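PDB 2HR2: DUF3856 domain-containing protein from Chlorobium tepidum, which is of unknown function but adopts a tetratricopeptide-repeat-like alpha-alpha superhelix, a fold that commonly serves protein-protein recognition. Local coordinates for residues E7-A18 with N33-M44. Numbering follows the deposited sequence.
Sequences EVVGAYLALSDA and NCRRAMEISHTM
E7 meets M44 in the type I turn that follows helix 27-41, at the end of an antiparallel helical hairpin away from its 24-27 link. This TPR-like alpha-alpha superhelix illustrates how small residues let helices pack closely: the axes come within 8.0 Å at 167°, and the CA atoms of A11 and A37 are 4.4 Å apart. The extended side chain of E7 and that of M44, a selenomethionine, lie alongside, pointing opposite ways, with E7 OE1 next to M44 CG. E7 CG lies 3.8 Å from T43 OG1, a hydroxyl already bonded to I40 O. V8 touches the same selenomethionine through CG2, the two side chains crossing at about a right angle. G10 and A11 then provide a low surface for I40, whose CG2 lies 4.0 Å from A11 CB and whose CD1 reaches the G10 carbonyl. A11 also touches F55 of helix 52-69, which ties the hairpin to the next helix. At A14, CB meets A37 CB at 3.7 Å and sits over one face of the R36 guanidinium, offset toward its rim. The bend at chi3 (67°) turns that guanidinium back to N33, where NH2 donates to OD1 from above the carbonyl plane; N33 ND2 is bonded to Q21 OE1. With an alanine here, R36 and Q21 would probably each lose a polar partner, and the guanidinium would be likelier to swing off A14. D17 CB lies 3.8 Å from N33 ND2, while the D17 carboxylate salt-bridges R20. Last, A18 CB touches both N33 CB and C34 SG, each at 3.7 Å.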
loop_
_atom_site.group_PDB
_atom_site.type_symbol
_atom_site.label_atom_id
_atom_site.label_comp_id
_atom_site.label_asym_id
_atom_site.label_seq_id
_atom_site.Cartn_x
_atom_site.Cartn_y
_atom_site.Cartn_z
ATOM N N GLU A 7 15.385 -1.700 17.868
ATOM C CA GLU A 7 14.327 -0.951 17.204
ATOM C C GLU A 7 14.235 -1.276 15.714
ATOM O O GLU A 7 13.139 -1.317 15.157
ATOM C CB GLU A 7 14.577 0.546 17.427
ATOM C CG GLU A 7 14.598 0.954 18.927
ATOM C CD GLU A 7 15.503 2.154 19.226
ATOM O OE1 GLU A 7 15.833 2.918 18.297
ATOM O OE2 GLU A 7 15.902 2.329 20.402
ATOM N N VAL A 8 15.377 -1.499 15.069
ATOM C CA VAL A 8 15.406 -1.867 13.649
ATOM C C VAL A 8 14.715 -3.209 13.448
ATOM O O VAL A 8 13.856 -3.342 12.580
ATOM C CB VAL A 8 16.850 -1.972 13.110
ATOM C CG1 VAL A 8 16.873 -2.585 11.712
ATOM C CG2 VAL A 8 17.523 -0.608 13.100
ATOM N N VAL A 9 15.094 -4.194 14.256
ATOM C CA VAL A 9 14.502 -5.528 14.165
ATOM C C VAL A 9 13.038 -5.494 14.604
ATOM O O VAL A 9 12.196 -6.137 13.986
ATOM C CB VAL A 9 15.296 -6.568 14.980
ATOM C CG1 VAL A 9 14.592 -7.919 14.977
ATOM C CG2 VAL A 9 16.698 -6.716 14.418
ATOM N N GLY A 10 12.732 -4.736 15.654
ATOM C CA GLY A 10 11.359 -4.607 16.135
ATOM C C GLY A 10 10.414 -4.102 15.058
ATOM O O GLY A 10 9.314 -4.634 14.889
ATOM N N ALA A 11 10.856 -3.083 14.324
ATOM C CA ALA A 11 10.067 -2.489 13.245
ATOM C C ALA A 11 9.911 -3.452 12.075
ATOM O O ALA A 11 8.820 -3.590 11.533
ATOM C CB ALA A 11 10.701 -1.184 12.780
ATOM N N TYR A 12 11.004 -4.104 11.681
ATOM C CA TYR A 12 10.962 -5.096 10.599
ATOM C C TYR A 12 10.014 -6.255 10.907
ATOM O O TYR A 12 9.238 -6.651 10.046
ATOM C CB TYR A 12 12.363 -5.625 10.243
ATOM C CG TYR A 12 13.004 -4.927 9.061
ATOM C CD1 TYR A 12 13.450 -3.615 9.148
ATOM C CD2 TYR A 12 13.170 -5.595 7.852
ATOM C CE1 TYR A 12 14.038 -2.981 8.057
ATOM C CE2 TYR A 12 13.752 -4.975 6.760
ATOM C CZ TYR A 12 14.186 -3.669 6.867
ATOM O OH TYR A 12 14.765 -3.063 5.775
ATOM N N LEU A 13 10.064 -6.782 12.128
ATOM C CA LEU A 13 9.184 -7.889 12.507
ATOM C C LEU A 13 7.720 -7.458 12.588
ATOM O O LEU A 13 6.829 -8.241 12.267
ATOM C CB LEU A 13 9.633 -8.529 13.820
ATOM C CG LEU A 13 10.992 -9.233 13.769
ATOM C CD1 LEU A 13 11.404 -9.722 15.152
ATOM C CD2 LEU A 13 10.976 -10.386 12.786
ATOM N N ALA A 14 7.475 -6.222 13.018
ATOM C CA ALA A 14 6.118 -5.700 13.077
ATOM C C ALA A 14 5.532 -5.623 11.667
ATOM O O ALA A 14 4.379 -6.001 11.458
ATOM C CB ALA A 14 6.095 -4.331 13.741
ATOM N N LEU A 15 6.332 -5.148 10.707
ATOM C CA LEU A 15 5.883 -5.041 9.319
ATOM C C LEU A 15 5.703 -6.419 8.684
ATOM O O LEU A 15 4.747 -6.616 7.939
ATOM C CB LEU A 15 6.830 -4.183 8.478
ATOM C CG LEU A 15 6.368 -3.889 7.041
ATOM C CD1 LEU A 15 5.064 -3.109 7.025
ATOM C CD2 LEU A 15 7.435 -3.120 6.283
ATOM N N SER A 16 6.607 -7.363 8.951
ATOM C CA SER A 16 6.461 -8.712 8.407
ATOM C C SER A 16 5.177 -9.354 8.920
ATOM O O SER A 16 4.471 -10.000 8.160
ATOM C CB SER A 16 7.664 -9.591 8.746
ATOM O OG SER A 16 8.817 -9.172 8.038
ATOM N N ASP A 17 4.885 -9.173 10.211
ATOM C CA ASP A 17 3.653 -9.702 10.803
ATOM C C ASP A 17 2.438 -9.110 10.088
ATOM O O ASP A 17 1.504 -9.837 9.736
ATOM C CB ASP A 17 3.565 -9.401 12.312
ATOM C CG ASP A 17 4.526 -10.248 13.155
ATOM O OD1 ASP A 17 5.168 -11.154 12.589
ATOM O OD2 ASP A 17 4.633 -10.011 14.385
ATOM N N ALA A 18 2.463 -7.799 9.868
ATOM C CA ALA A 18 1.375 -7.107 9.177
ATOM C C ALA A 18 1.160 -7.663 7.778
ATOM O O ALA A 18 0.027 -7.883 7.368
ATOM C CB ALA A 18 1.653 -5.620 9.102
ATOM N N ASN A 33 -0.407 -3.346 13.346
ATOM C CA ASN A 33 1.024 -3.646 13.196
ATOM C C ASN A 33 1.777 -2.691 12.268
ATOM O O ASN A 33 2.963 -2.451 12.481
ATOM C CB ASN A 33 1.251 -5.092 12.749
ATOM C CG ASN A 33 1.166 -6.080 13.891
ATOM O OD1 ASN A 33 1.520 -5.770 15.021
ATOM N ND2 ASN A 33 0.729 -7.290 13.589
ATOM N N CYS A 34 1.111 -2.168 11.239
ATOM C CA CYS A 34 1.732 -1.174 10.360
ATOM C C CYS A 34 1.999 0.118 11.113
ATOM O O CYS A 34 3.070 0.704 10.977
ATOM C CB CYS A 34 0.848 -0.858 9.161
ATOM S SG CYS A 34 0.708 -2.200 7.992
ATOM N N ARG A 35 1.017 0.570 11.888
ATOM C CA ARG A 35 1.178 1.774 12.687
ATOM C C ARG A 35 2.257 1.542 13.742
ATOM O O ARG A 35 3.084 2.421 13.996
ATOM C CB ARG A 35 -0.123 2.166 13.380
ATOM C CG ARG A 35 -1.314 2.455 12.476
ATOM C CD ARG A 35 -2.489 2.898 13.339
ATOM N NE ARG A 35 -3.807 2.579 12.786
ATOM C CZ ARG A 35 -4.477 3.297 11.887
ATOM N NH1 ARG A 35 -3.962 4.400 11.351
ATOM N NH2 ARG A 35 -5.681 2.890 11.498
ATOM N N ARG A 36 2.252 0.355 14.347
ATOM C CA ARG A 36 3.238 0.014 15.370
ATOM C C ARG A 36 4.652 -0.006 14.786
ATOM O O ARG A 36 5.594 0.446 15.429
ATOM C CB ARG A 36 2.909 -1.328 16.028
ATOM C CG ARG A 36 3.800 -1.643 17.228
ATOM C CD ARG A 36 3.272 -2.805 18.067
ATOM N NE ARG A 36 3.321 -4.090 17.373
ATOM C CZ ARG A 36 4.412 -4.842 17.226
ATOM N NH1 ARG A 36 5.590 -4.450 17.693
ATOM N NH2 ARG A 36 4.334 -5.998 16.579
ATOM N N ALA A 37 4.787 -0.517 13.566
ATOM C CA ALA A 37 6.082 -0.572 12.891
ATOM C C ALA A 37 6.667 0.826 12.686
ATOM O O ALA A 37 7.867 1.027 12.873
ATOM C CB ALA A 37 5.966 -1.294 11.561
HETATM N N MSE A 38 5.825 1.785 12.302
HETATM C CA MSE A 38 6.273 3.168 12.126
HETATM C C MSE A 38 6.597 3.835 13.451
HETATM O O MSE A 38 7.583 4.564 13.552
HETATM C CB MSE A 38 5.228 3.998 11.388
HETATM C CG MSE A 38 5.149 3.664 9.913
HETATM SE SE MSE A 38 3.810 4.715 8.911
HETATM C CE MSE A 38 2.097 3.823 9.581
ATOM N N GLU A 39 5.762 3.596 14.459
ATOM C CA GLU A 39 5.987 4.150 15.787
ATOM C C GLU A 39 7.372 3.750 16.294
ATOM O O GLU A 39 8.097 4.582 16.843
ATOM C CB GLU A 39 4.894 3.665 16.739
ATOM C CG GLU A 39 4.912 4.300 18.129
ATOM C CD GLU A 39 3.666 3.962 18.949
ATOM O OE1 GLU A 39 2.790 3.217 18.445
ATOM O OE2 GLU A 39 3.560 4.451 20.098
ATOM N N ILE A 40 7.740 2.488 16.082
ATOM C CA ILE A 40 9.045 1.974 16.487
ATOM C C ILE A 40 10.169 2.578 15.650
ATOM O O ILE A 40 11.201 2.968 16.189
ATOM C CB ILE A 40 9.106 0.426 16.375
ATOM C CG1 ILE A 40 8.162 -0.221 17.389
ATOM C CG2 ILE A 40 10.529 -0.082 16.625
ATOM C CD1 ILE A 40 7.945 -1.706 17.185
ATOM N N SER A 41 9.971 2.648 14.338
ATOM C CA SER A 41 10.996 3.189 13.445
ATOM C C SER A 41 11.338 4.643 13.765
ATOM O O SER A 41 12.486 5.056 13.609
ATOM C CB SER A 41 10.589 3.083 11.974
ATOM O OG SER A 41 9.602 4.043 11.644
ATOM N N HIS A 42 10.350 5.409 14.223
ATOM C CA HIS A 42 10.576 6.815 14.570
ATOM C C HIS A 42 11.130 7.059 15.983
ATOM O O HIS A 42 11.282 8.208 16.380
ATOM C CB HIS A 42 9.317 7.647 14.308
ATOM C CG HIS A 42 8.949 7.714 12.860
ATOM N ND1 HIS A 42 7.797 7.153 12.353
ATOM C CD2 HIS A 42 9.613 8.231 11.799
ATOM C CE1 HIS A 42 7.751 7.347 11.048
ATOM N NE2 HIS A 42 8.843 7.996 10.685
ATOM N N THR A 43 11.432 5.996 16.730
ATOM C CA THR A 43 12.052 6.132 18.054
ATOM C C THR A 43 13.571 5.991 17.962
ATOM O O THR A 43 14.264 6.070 18.977
ATOM C CB THR A 43 11.563 5.059 19.069
ATOM O OG1 THR A 43 12.049 3.764 18.689
ATOM C CG2 THR A 43 10.045 5.038 19.176
HETATM N N MSE A 44 14.086 5.766 16.754
HETATM C CA MSE A 44 15.521 5.628 16.544
HETATM C C MSE A 44 16.192 6.986 16.574
HETATM O O MSE A 44 15.565 7.987 16.223
HETATM C CB MSE A 44 15.806 5.011 15.170
HETATM C CG MSE A 44 15.673 3.514 15.084
HETATM SE SE MSE A 44 15.979 2.887 13.250
HETATM C CE MSE A 44 14.265 2.357 12.751
#